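Local coordinates for protein alpha-1,6-mannanase (Bacteroides thetaiotaomicron, PDB 4V1R) that probably hydrolyses alpha-1,6-mannosidic linkages of mannan as an endo-acting glycoside hydrolase of family 76, at residues A[71-76]-A[369-374]. Residues are numbered along the deposited sequence; the frame is centred on the assembly and turned at random. Where two conformers were deposited one is given.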
loop_
_atom_site.group_PDB
_atom_site.type_symbol
_atom_site.label_atom_id
_atom_site.label_comp_id
_atom_site.label_asym_id
_atom_site.label_seq_id
_atom_site.Cartn_x
_atom_site.Cartn_y
_atom_site.Cartn_z
ATOM N N GLU A 71 2.566 6.866 17.240
ATOM C CA GLU A 71 3.181 5.690 16.600
ATOM C C GLU A 71 2.783 4.385 17.270
ATOM O O GLU A 71 2.492 3.400 16.580
ATOM C CB GLU A 71 4.694 5.778 16.596
ATOM C CG GLU A 71 5.430 4.616 15.894
ATOM C CD GLU A 71 4.973 4.325 14.460
ATOM O OE1 GLU A 71 4.393 5.214 13.813
ATOM O OE2 GLU A 71 5.154 3.174 13.964
ATOM N N ASN A 72 2.769 4.372 18.605
ATOM C CA ASN A 72 2.593 3.101 19.300
ATOM C C ASN A 72 1.991 3.309 20.680
ATOM O O ASN A 72 1.673 4.438 21.040
ATOM C CB ASN A 72 3.924 2.369 19.365
ATOM C CG ASN A 72 4.977 3.136 20.141
ATOM O OD1 ASN A 72 4.686 3.792 21.132
ATOM N ND2 ASN A 72 6.203 3.034 19.704
ATOM N N GLN A 73 1.834 2.197 21.412
ATOM C CA GLN A 73 1.212 2.188 22.733
ATOM C C GLN A 73 1.879 3.094 23.762
ATOM O O GLN A 73 1.257 3.377 24.794
ATOM C CB GLN A 73 1.174 0.747 23.311
ATOM C CG GLN A 73 2.478 0.204 23.902
ATOM C CD GLN A 73 3.630 0.026 22.927
ATOM O OE1 GLN A 73 4.790 0.355 23.229
ATOM N NE2 GLN A 73 3.342 -0.491 21.770
ATOM N N ASP A 74 3.114 3.496 23.535
ATOM C CA ASP A 74 3.790 4.430 24.466
ATOM C C ASP A 74 3.239 5.861 24.355
ATOM O O ASP A 74 3.471 6.697 25.262
ATOM C CB ASP A 74 5.295 4.452 24.249
ATOM C CG ASP A 74 5.993 3.197 24.770
ATOM O OD1 ASP A 74 5.348 2.368 25.424
ATOM O OD2 ASP A 74 7.176 3.023 24.482
ATOM N N ARG A 75 2.563 6.155 23.236
ATOM C CA ARG A 75 1.963 7.458 23.000
ATOM C C ARG A 75 2.961 8.581 23.318
ATOM O O ARG A 75 2.642 9.548 24.012
ATOM C CB ARG A 75 0.664 7.617 23.797
ATOM C CG ARG A 75 -0.461 6.640 23.491
ATOM C CD ARG A 75 -1.732 6.986 24.282
ATOM N NE ARG A 75 -1.335 7.073 25.682
ATOM C CZ ARG A 75 -1.159 6.020 26.482
ATOM N NH1 ARG A 75 -1.452 4.786 26.060
ATOM N NH2 ARG A 75 -0.703 6.203 27.720
ATOM N N SER A 76 4.163 8.450 22.792
ATOM C CA SER A 76 5.223 9.418 23.059
ATOM C C SER A 76 5.858 10.076 21.831
ATOM O O SER A 76 6.670 10.985 21.972
ATOM C CB SER A 76 6.303 8.746 23.892
ATOM O OG SER A 76 6.904 7.677 23.181
ATOM N N LEU A 369 -2.603 -8.458 22.938
ATOM C CA LEU A 369 -1.380 -7.770 22.625
ATOM C C LEU A 369 -1.063 -6.690 23.648
ATOM O O LEU A 369 -1.953 -5.993 24.088
ATOM C CB LEU A 369 -1.509 -7.115 21.238
ATOM C CG LEU A 369 -1.714 -8.165 20.136
ATOM C CD1 LEU A 369 -2.366 -7.529 18.930
ATOM C CD2 LEU A 369 -0.384 -8.803 19.779
ATOM N N GLU A 370 0.192 -6.561 24.002
ATOM C CA GLU A 370 0.639 -5.502 24.889
ATOM C C GLU A 370 1.281 -4.355 24.124
ATOM O O GLU A 370 1.284 -3.227 24.606
ATOM C CB GLU A 370 1.640 -6.047 25.901
ATOM C CG GLU A 370 1.019 -7.102 26.800
ATOM C CD GLU A 370 1.776 -7.274 28.100
ATOM O OE1 GLU A 370 3.013 -7.456 28.054
ATOM O OE2 GLU A 370 1.119 -7.228 29.159
ATOM N N LYS A 371 1.854 -4.661 22.963
ATOM C CA LYS A 371 2.502 -3.666 22.144
ATOM C C LYS A 371 1.824 -3.638 20.780
ATOM O O LYS A 371 1.283 -4.635 20.316
ATOM C CB LYS A 371 3.983 -3.976 22.021
ATOM C CG LYS A 371 4.725 -3.834 23.346
ATOM C CD LYS A 371 6.219 -3.931 23.166
ATOM C CE LYS A 371 6.938 -3.902 24.513
ATOM N NZ LYS A 371 6.449 -2.810 25.408
ATOM N N TYR A 372 1.774 -2.462 20.175
ATOM C CA TYR A 372 1.152 -2.299 18.883
ATOM C C TYR A 372 1.642 -0.983 18.289
ATOM O O TYR A 372 1.894 -0.021 19.041
ATOM C CB TYR A 372 -0.367 -2.313 19.007
ATOM C CG TYR A 372 -0.963 -1.430 20.088
ATOM C CD1 TYR A 372 -1.238 -0.064 19.861
ATOM C CD2 TYR A 372 -1.276 -1.948 21.345
ATOM C CE1 TYR A 372 -1.774 0.748 20.875
ATOM C CE2 TYR A 372 -1.817 -1.132 22.355
ATOM C CZ TYR A 372 -2.072 0.205 22.112
ATOM O OH TYR A 372 -2.594 0.988 23.125
ATOM N N ASP A 373 1.803 -0.955 16.965
ATOM C CA ASP A 373 2.047 0.273 16.213
ATOM C C ASP A 373 0.849 0.617 15.342
ATOM O O ASP A 373 -0.016 -0.238 15.069
ATOM C CB ASP A 373 3.232 0.120 15.263
ATOM C CG ASP A 373 4.509 -0.292 15.949
ATOM O OD1 ASP A 373 4.612 -0.162 17.198
ATOM O OD2 ASP A 373 5.424 -0.740 15.207
ATOM N N LEU A 374 0.775 1.864 14.908
ATOM C CA LEU A 374 -0.341 2.334 14.118
ATOM C C LEU A 374 -0.605 1.476 12.872
ATOM O O LEU A 374 -1.747 1.288 12.498
ATOM C CB LEU A 374 -0.110 3.796 13.693
ATOM C CG LEU A 374 -1.222 4.515 12.909
ATOM C CD1 LEU A 374 -2.481 4.609 13.735
ATOM C CD2 LEU A 374 -0.738 5.883 12.447
HETATM O O HOH W 1 7.089 1.751 14.848
HETATM O O HOH W 2 6.894 1.162 17.525
HETATM O O HOH W 3 -2.240 3.755 23.467
#
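Leu374 N donates to Glu71 O at 2.8 Å and Gln73 N to Tyr372 O at 3.2 Å, two backbone bonds that form a single antiparallel bridge between Asn72 and Asp373. The bridge joins two loops nearly 300 residues apart in the (alpha/alpha)6 barrel expected of glycoside hydrolase family 76, one leading to helix 81-97 and the other to the closing helix 374-395, and illustrates how a few backbone bonds can fasten loops without a sheet. Beyond it the chain of 71-76 reverses in a type I turn, where Asn72 OD1 accepts from Asp74 N (2.9 Å) as an Asx turn. Asp373 has two conformers; in the one described, Glu71 OE2 lies 4.1 Å from Asp373 OD2, the carboxylate planes 50° apart. There a water donates to Glu71 OE2 and, weakly, to Asp373 OD2, and with the distant guanidinium of Arg375 would probably soften the repulsion of the like charges, while Glu71 OE1 accepts from Phe80 N. A chi1 of 48° tucks the Tyr372 ring between the two backbone branches and lays it against Gln73, whose CB sits 3.7 Å from the ring centroid in a CH-pi contact. With an alanine in place of Tyr372, Gln73 CB would probably lose its aromatic face and Arg75 its water link. In that link, one water lies 2.8 Å from Tyr372 OH and accepts from Arg75 NH1 at the guanidinium edge.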